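PDB 1FVI: chlorella virus DNA ligase-adenylate from Chlorella virus, which probably catalyses ATP-dependent joining of nicks in DNA, and is captured here as the covalent enzyme-adenylate intermediate. Local coordinates for residues F244-Q254 / P283-I291. The protein carries 1 engineered substitution. Numbering follows the deposited sequence.
Sequences FSIGTGFDADQ and PRFPVFIGI
Phe288 offers one face of its ring to Phe250 CD2, the planes 30° apart in an offset pair with little overlap; Phe288 CD2 and Phe250 CD2 come within 3.3 Å. Gly290 N, from the same segment as Phe288, lies over the centre of the opposite face, while Gly249 O and Gln254 NE2 lie at the edge. The Phe244 ring takes Pro283 CD over the centre of one face, a CH-pi contact, and Pro286 CB at its edge, 3.7 Å from Phe244 CE1. With CG anti to the backbone N, the Phe288 ring is carried across to the 244-254 segment. Gln254 comes in against the edge of this ring with NE2 nearest Phe288 CE2, its amide steeply inclined to the ring plane. That amide also has its carbonyl fixed: Gln254 OE1 accepts from Asp251 N (2.8 Å), in the carbonyl plane on a lone pair, while Gln254 N returns a bond to Asp251 OD2, a capping box at the start of helix 252-260. Between the aromatic groups, the CG2 methyl of Ile246 packs on Phe288 CB. The direct backbone tie is Phe288 N to Thr248 O, 2.9 Å and nearly straight at 166°. A water accepts from Gly247 N and donates to Pro286 O, bridging the two segments. Strands 244-246 and 286-291 are the two outermost of an antiparallel five-stranded sheet. Their meeting, through the loop after 244-246 and with the axes inclined at 54°, brings the two edges of that sheet together, consistent with closure of the five-stranded barrel of the OB-like domain of DNA ligases.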
loop_
_atom_site.group_PDB
_atom_site.type_symbol
_atom_site.label_atom_id
_atom_site.label_comp_id
_atom_site.label_asym_id
_atom_site.label_seq_id
_atom_site.Cartn_x
_atom_site.Cartn_y
_atom_site.Cartn_z
ATOM N N PHE A 244 9.138 -8.261 24.150
ATOM C CA PHE A 244 9.650 -7.182 23.307
ATOM C C PHE A 244 8.519 -6.193 23.042
ATOM O O PHE A 244 7.341 -6.515 23.227
ATOM C CB PHE A 244 10.185 -7.728 21.984
ATOM C CG PHE A 244 9.128 -8.311 21.105
ATOM C CD1 PHE A 244 8.673 -7.606 19.980
ATOM C CD2 PHE A 244 8.556 -9.542 21.416
ATOM C CE1 PHE A 244 7.662 -8.116 19.182
ATOM C CE2 PHE A 244 7.538 -10.068 20.621
ATOM C CZ PHE A 244 7.087 -9.354 19.500
ATOM N N SER A 245 8.865 -4.989 22.612
ATOM C CA SER A 245 7.825 -4.016 22.347
ATOM C C SER A 245 7.528 -3.821 20.874
ATOM O O SER A 245 8.338 -4.166 20.005
ATOM C CB SER A 245 8.149 -2.668 22.994
ATOM O OG SER A 245 9.417 -2.205 22.597
ATOM N N ILE A 246 6.322 -3.323 20.614
ATOM C CA ILE A 246 5.884 -3.012 19.274
ATOM C C ILE A 246 5.467 -1.553 19.324
ATOM O O ILE A 246 4.521 -1.191 20.023
ATOM C CB ILE A 246 4.702 -3.900 18.815
ATOM C CG1 ILE A 246 5.104 -5.384 18.874
ATOM C CG2 ILE A 246 4.294 -3.518 17.389
ATOM C CD1 ILE A 246 4.066 -6.358 18.309
ATOM N N GLY A 247 6.204 -0.717 18.603
ATOM C CA GLY A 247 5.912 0.703 18.573
ATOM C C GLY A 247 5.435 1.228 17.225
ATOM O O GLY A 247 5.253 2.433 17.077
ATOM N N THR A 248 5.286 0.356 16.228
ATOM C CA THR A 248 4.795 0.790 14.911
ATOM C C THR A 248 3.605 -0.048 14.448
ATOM O O THR A 248 3.426 -1.185 14.887
ATOM C CB THR A 248 5.887 0.732 13.795
ATOM O OG1 THR A 248 6.248 -0.633 13.517
ATOM C CG2 THR A 248 7.118 1.508 14.218
ATOM N N GLY A 249 2.798 0.528 13.560
ATOM C CA GLY A 249 1.656 -0.177 13.026
ATOM C C GLY A 249 0.325 0.377 13.457
ATOM O O GLY A 249 -0.710 -0.083 12.996
ATOM N N PHE A 250 0.325 1.321 14.384
ATOM C CA PHE A 250 -0.940 1.902 14.818
ATOM C C PHE A 250 -1.088 3.346 14.358
ATOM O O PHE A 250 -0.088 4.068 14.230
ATOM C CB PHE A 250 -1.123 1.865 16.355
ATOM C CG PHE A 250 -0.044 1.134 17.104
ATOM C CD1 PHE A 250 1.224 1.688 17.246
ATOM C CD2 PHE A 250 -0.314 -0.084 17.711
ATOM C CE1 PHE A 250 2.211 1.039 17.985
ATOM C CE2 PHE A 250 0.672 -0.745 18.455
ATOM C CZ PHE A 250 1.933 -0.180 18.590
ATOM N N ASP A 251 -2.326 3.756 14.074
ATOM C CA ASP A 251 -2.567 5.150 13.713
ATOM C C ASP A 251 -2.846 5.937 15.016
ATOM O O ASP A 251 -2.856 5.339 16.109
ATOM C CB ASP A 251 -3.699 5.297 12.682
ATOM C CG ASP A 251 -4.980 4.590 13.081
ATOM O OD1 ASP A 251 -5.651 4.092 12.163
ATOM O OD2 ASP A 251 -5.349 4.546 14.275
ATOM N N ALA A 252 -3.040 7.256 14.915
ATOM C CA ALA A 252 -3.296 8.091 16.095
ATOM C C ALA A 252 -4.480 7.582 16.930
ATOM O O ALA A 252 -4.412 7.517 18.162
ATOM C CB ALA A 252 -3.527 9.522 15.671
ATOM N N ASP A 253 -5.548 7.214 16.226
ATOM C CA ASP A 253 -6.782 6.673 16.799
ATOM C C ASP A 253 -6.475 5.497 17.731
ATOM O O ASP A 253 -6.937 5.442 18.874
ATOM C CB ASP A 253 -7.670 6.201 15.632
ATOM C CG ASP A 253 -8.904 5.429 16.078
ATOM O OD1 ASP A 253 -9.972 6.059 16.238
ATOM O OD2 ASP A 253 -8.821 4.183 16.209
ATOM N N GLN A 254 -5.709 4.549 17.210
ATOM C CA GLN A 254 -5.337 3.361 17.953
ATOM C C GLN A 254 -4.533 3.691 19.188
ATOM O O GLN A 254 -4.841 3.182 20.276
ATOM C CB GLN A 254 -4.573 2.391 17.056
ATOM C CG GLN A 254 -5.480 1.718 16.058
ATOM C CD GLN A 254 -4.737 0.917 15.038
ATOM O OE1 GLN A 254 -3.827 1.417 14.375
ATOM N NE2 GLN A 254 -5.130 -0.332 14.886
ATOM N N PRO A 283 12.149 -10.873 17.771
ATOM C CA PRO A 283 11.649 -10.718 16.401
ATOM C C PRO A 283 12.158 -9.428 15.774
ATOM O O PRO A 283 12.087 -8.373 16.393
ATOM C CB PRO A 283 10.138 -10.668 16.604
ATOM C CG PRO A 283 9.938 -11.551 17.796
ATOM C CD PRO A 283 11.032 -11.066 18.710
ATOM N N ARG A 284 12.697 -9.524 14.561
ATOM C CA ARG A 284 13.210 -8.354 13.858
ATOM C C ARG A 284 12.071 -7.588 13.190
ATOM O O ARG A 284 11.067 -8.192 12.792
ATOM C CB ARG A 284 14.238 -8.774 12.805
ATOM C CG ARG A 284 15.541 -9.275 13.377
ATOM C CD ARG A 284 16.258 -8.182 14.169
ATOM N NE ARG A 284 16.458 -6.965 13.379
ATOM C CZ ARG A 284 17.619 -6.592 12.847
ATOM N NH1 ARG A 284 18.704 -7.340 13.007
ATOM N NH2 ARG A 284 17.699 -5.456 12.163
ATOM N N PHE A 285 12.204 -6.261 13.131
ATOM C CA PHE A 285 11.206 -5.384 12.501
ATOM C C PHE A 285 9.725 -5.709 12.828
ATOM O O PHE A 285 8.892 -5.812 11.930
ATOM C CB PHE A 285 11.371 -5.444 10.982
ATOM C CG PHE A 285 12.752 -5.134 10.492
ATOM C CD1 PHE A 285 13.392 -5.996 9.606
ATOM C CD2 PHE A 285 13.386 -3.956 10.854
ATOM C CE1 PHE A 285 14.644 -5.687 9.080
ATOM C CE2 PHE A 285 14.641 -3.637 10.335
ATOM C CZ PHE A 285 15.269 -4.507 9.444
ATOM N N PRO A 286 9.379 -5.882 14.108
ATOM C CA PRO A 286 7.971 -6.193 14.391
ATOM C C PRO A 286 7.012 -5.054 14.029
ATOM O O PRO A 286 7.345 -3.869 14.160
ATOM C CB PRO A 286 7.985 -6.480 15.900
ATOM C CG PRO A 286 9.095 -5.576 16.397
ATOM C CD PRO A 286 10.162 -5.771 15.354
ATOM N N VAL A 287 5.815 -5.420 13.590
ATOM C CA VAL A 287 4.809 -4.440 13.195
ATOM C C VAL A 287 3.446 -4.891 13.678
ATOM O O VAL A 287 3.050 -6.030 13.441
ATOM C CB VAL A 287 4.701 -4.285 11.637
ATOM C CG1 VAL A 287 3.808 -3.084 11.283
ATOM C CG2 VAL A 287 6.059 -4.137 11.010
ATOM N N PHE A 288 2.723 -3.979 14.331
ATOM C CA PHE A 288 1.387 -4.264 14.819
ATOM C C PHE A 288 0.441 -4.321 13.630
ATOM O O PHE A 288 0.481 -3.462 12.747
ATOM C CB PHE A 288 0.932 -3.159 15.775
ATOM C CG PHE A 288 -0.529 -3.217 16.129
ATOM C CD1 PHE A 288 -0.996 -4.139 17.050
ATOM C CD2 PHE A 288 -1.423 -2.321 15.571
ATOM C CE1 PHE A 288 -2.325 -4.163 17.411
ATOM C CE2 PHE A 288 -2.763 -2.336 15.926
ATOM C CZ PHE A 288 -3.217 -3.259 16.852
ATOM N N ILE A 289 -0.399 -5.345 13.602
ATOM C CA ILE A 289 -1.369 -5.496 12.518
ATOM C C ILE A 289 -2.768 -5.216 13.068
ATOM O O ILE A 289 -3.477 -4.317 12.592
ATOM C CB ILE A 289 -1.330 -6.923 11.903
ATOM C CG1 ILE A 289 0.040 -7.197 11.275
ATOM C CG2 ILE A 289 -2.434 -7.087 10.874
ATOM C CD1 ILE A 289 0.446 -6.192 10.220
ATOM N N GLY A 290 -3.130 -5.950 14.116
ATOM C CA GLY A 290 -4.438 -5.773 14.695
ATOM C C GLY A 290 -4.634 -6.494 15.997
ATOM O O GLY A 290 -3.788 -7.258 16.437
ATOM N N ILE A 291 -5.756 -6.213 16.641
ATOM C CA ILE A 291 -6.084 -6.852 17.899
ATOM C C ILE A 291 -6.808 -8.167 17.593
ATOM O O ILE A 291 -7.391 -8.330 16.523
ATOM C CB ILE A 291 -6.969 -5.932 18.759
ATOM C CG1 ILE A 291 -6.976 -6.408 20.206
ATOM C CG2 ILE A 291 -8.387 -5.878 18.203
ATOM C CD1 ILE A 291 -5.680 -6.184 20.904
HETATM O O HOH W 1 7.702 -1.961 16.369
#